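Glutamate racemase (Bacillus anthracis, PDB 2DWU) is a member of the Asp/Glu/hydantoin racemase family, an enzyme of two alpha/beta domains built on parallel sheets, modelled here with D-glutamic acid bound. Local coordinates at residues V154-L159 and C188-L193. Numbering follows the deposited sequence. Where two conformers were deposited one is given.
With DGL (D-glutamic acid), chain H.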
loop_
_atom_site.group_PDB
_atom_site.type_symbol
_atom_site.label_atom_id
_atom_site.label_comp_id
_atom_site.label_asym_id
_atom_site.label_seq_id
_atom_site.Cartn_x
_atom_site.Cartn_y
_atom_site.Cartn_z
ATOM N N VAL B 154 -8.759 -27.409 5.283
ATOM C CA VAL B 154 -7.886 -27.711 6.406
ATOM C C VAL B 154 -8.027 -26.620 7.462
ATOM O O VAL B 154 -8.151 -26.902 8.651
ATOM C CB VAL B 154 -6.390 -27.833 5.954
ATOM C CG1 VAL B 154 -5.439 -27.691 7.143
ATOM C CG2 VAL B 154 -6.183 -29.193 5.299
ATOM N N VAL B 155 -8.034 -25.365 7.025
ATOM C CA VAL B 155 -8.151 -24.258 7.955
ATOM C C VAL B 155 -9.486 -24.273 8.709
ATOM O O VAL B 155 -9.507 -24.027 9.905
ATOM C CB VAL B 155 -7.974 -22.906 7.216
ATOM C CG1 VAL B 155 -8.464 -21.741 8.080
ATOM C CG2 VAL B 155 -6.494 -22.699 6.910
ATOM N N GLU B 156 -10.587 -24.555 8.021
ATOM C CA GLU B 156 -11.880 -24.565 8.709
ATOM C C GLU B 156 -12.188 -25.809 9.530
ATOM O O GLU B 156 -12.912 -25.731 10.531
ATOM C CB GLU B 156 -13.014 -24.379 7.702
ATOM C CG GLU B 156 -13.213 -22.953 7.279
ATOM C CD GLU B 156 -14.495 -22.757 6.490
ATOM O OE1 GLU B 156 -15.562 -23.247 6.944
ATOM O OE2 GLU B 156 -14.452 -22.110 5.420
ATOM N N ASN B 157 -11.628 -26.946 9.144
ATOM C CA ASN B 157 -11.975 -28.195 9.824
ATOM C C ASN B 157 -10.923 -29.044 10.506
ATOM O O ASN B 157 -11.280 -29.977 11.242
ATOM C CB ASN B 157 -12.701 -29.095 8.823
ATOM C CG ASN B 157 -13.865 -28.406 8.170
ATOM O OD1 ASN B 157 -14.005 -28.423 6.947
ATOM N ND2 ASN B 157 -14.712 -27.782 8.979
ATOM N N ARG B 158 -9.643 -28.745 10.301
ATOM C CA ARG B 158 -8.596 -29.591 10.866
ATOM C C ARG B 158 -7.453 -28.776 11.457
ATOM O O ARG B 158 -6.376 -29.319 11.719
ATOM C CB ARG B 158 -8.023 -30.485 9.753
ATOM C CG ARG B 158 -9.040 -31.078 8.775
ATOM C CD ARG B 158 -9.747 -32.287 9.367
ATOM N NE ARG B 158 -8.831 -33.391 9.633
ATOM C CZ ARG B 158 -8.459 -34.316 8.754
ATOM N NH1 ARG B 158 -7.612 -35.258 9.135
ATOM N NH2 ARG B 158 -8.925 -34.312 7.510
ATOM N N LEU B 159 -7.675 -27.487 11.682
ATOM C CA LEU B 159 -6.599 -26.634 12.167
ATOM C C LEU B 159 -5.928 -27.052 13.474
ATOM O O LEU B 159 -4.746 -26.778 13.680
ATOM C CB LEU B 159 -7.087 -25.182 12.246
ATOM C CG LEU B 159 -6.015 -24.093 12.338
ATOM C CD1 LEU B 159 -5.094 -24.141 11.108
ATOM C CD2 LEU B 159 -6.699 -22.746 12.435
ATOM N N CYS B 188 -5.891 -16.480 -1.026
ATOM C CA CYS B 188 -7.100 -17.108 -0.501
ATOM C C CYS B 188 -7.330 -16.524 0.898
ATOM O O CYS B 188 -6.380 -16.314 1.653
ATOM C CB CYS B 188 -6.898 -18.620 -0.399
ATOM S SG CYS B 188 -8.315 -19.514 0.329
ATOM N N THR B 189 -8.602 -16.296 1.228
ATOM C CA THR B 189 -8.990 -15.725 2.513
ATOM C C THR B 189 -8.488 -16.510 3.712
ATOM O O THR B 189 -8.229 -15.935 4.762
ATOM C CB THR B 189 -10.536 -15.694 2.680
ATOM O OG1 THR B 189 -11.076 -16.979 2.350
ATOM C CG2 THR B 189 -11.171 -14.624 1.795
ATOM N N HIS B 190 -8.377 -17.829 3.568
ATOM C CA HIS B 190 -8.023 -18.640 4.718
ATOM C C HIS B 190 -6.551 -18.782 5.005
ATOM O O HIS B 190 -6.169 -19.131 6.127
ATOM C CB HIS B 190 -8.568 -20.063 4.539
ATOM C CG HIS B 190 -10.061 -20.165 4.513
ATOM N ND1 HIS B 190 -10.856 -19.419 3.668
ATOM C CD2 HIS B 190 -10.897 -21.004 5.169
ATOM C CE1 HIS B 190 -12.117 -19.802 3.797
ATOM N NE2 HIS B 190 -12.166 -20.763 4.703
ATOM N N TYR B 191 -5.708 -18.498 4.014
ATOM C CA TYR B 191 -4.292 -18.760 4.217
ATOM C C TYR B 191 -3.538 -18.016 5.302
ATOM O O TYR B 191 -2.535 -18.535 5.794
ATOM C CB TYR B 191 -3.538 -18.685 2.879
ATOM C CG TYR B 191 -4.035 -19.668 1.815
ATOM C CD1 TYR B 191 -5.024 -20.638 2.089
ATOM C CD2 TYR B 191 -3.549 -19.584 0.503
ATOM C CE1 TYR B 191 -5.518 -21.472 1.089
ATOM C CE2 TYR B 191 -4.038 -20.413 -0.515
ATOM C CZ TYR B 191 -5.024 -21.345 -0.226
ATOM O OH TYR B 191 -5.519 -22.072 -1.273
ATOM N N PRO B 192 -3.981 -16.801 5.695
ATOM C CA PRO B 192 -3.230 -16.139 6.761
ATOM C C PRO B 192 -3.164 -17.031 8.010
ATOM O O PRO B 192 -2.205 -16.952 8.761
ATOM C CB PRO B 192 -4.034 -14.867 7.030
ATOM C CG PRO B 192 -4.515 -14.485 5.647
ATOM C CD PRO B 192 -4.949 -15.866 5.075
ATOM N N LEU B 193 -4.171 -17.861 8.245
ATOM C CA LEU B 193 -4.111 -18.699 9.432
ATOM C C LEU B 193 -3.008 -19.747 9.356
ATOM O O LEU B 193 -2.600 -20.311 10.380
ATOM C CB LEU B 193 -5.465 -19.359 9.690
ATOM C CG LEU B 193 -6.460 -18.373 10.296
ATOM C CD1 LEU B 193 -7.693 -19.132 10.767
ATOM C CD2 LEU B 193 -5.811 -17.638 11.467
HETATM N N DGL H . -12.961 -17.423 0.328
HETATM C CA DGL H . -12.369 -18.347 -0.691
HETATM C C DGL H . -11.221 -17.689 -1.373
HETATM O O DGL H . -10.770 -18.101 -2.434
HETATM C CB DGL H . -11.898 -19.652 -0.011
HETATM C CG DGL H . -13.151 -20.523 0.245
HETATM C CD DGL H . -13.903 -20.948 -0.949
HETATM O OE1 DGL H . -13.492 -21.783 -1.755
HETATM O OE2 DGL H . -15.065 -20.363 -1.129
HETATM O OXT DGL H . -10.713 -16.635 -0.795
#
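Val155, on the last turn of helix 151-157, points toward the loop that follows strand 183-187 and packs against His190 and Leu193. Its CG1, anti to the backbone N (chi1 165°), comes in at the edge of the imidazole, 3.9 Å from His190 CD2, and also meets Leu193 CD1 at 3.8 Å. The other methyl, CG2, rests against the backbone carbonyl of His190, while Trp255 of helix 245-256 touches both Val155 and Leu193.

Glu156 starts out beside the loop rather than facing it, but its chain runs extended beyond CG and brings the carboxylate to the NE2 corner of the same ring, next to the CD2 that Val155 touches. His190 NE2 donates to Glu156 OE2 at 2.7 Å, the hydrogen bond almost straight at 176°. OE2 accepts through its anti lone pair and lies in the ring plane; the planes of the carboxylate and the imidazole lie 16° apart, nearly coplanar. On the other ring nitrogen, His190 ND1 and Thr189 OG1 share a hydrogen bond of 2.8 Å. Bonds at both nitrogens should fix the ring's rotation.

This is a pocket wall of the racemase fold: the type I turn from Cys188 to Tyr191 leaves the end of a central parallel strand and carries Cys188, Thr189 and His190 to the bound D-glutamic acid. Thr189 N donates to the ligand's OXT at 2.9 Å, and the ligand's N donates to Thr189 OG1. Glu156, which is not among the pocket residues, probably helps to position His190 from a second shell.

Past the helix end, Leu159 points toward the loop, and its CD2 meets Leu193 CD1 at 4.1 Å, the two side chains crossing at about a right angle.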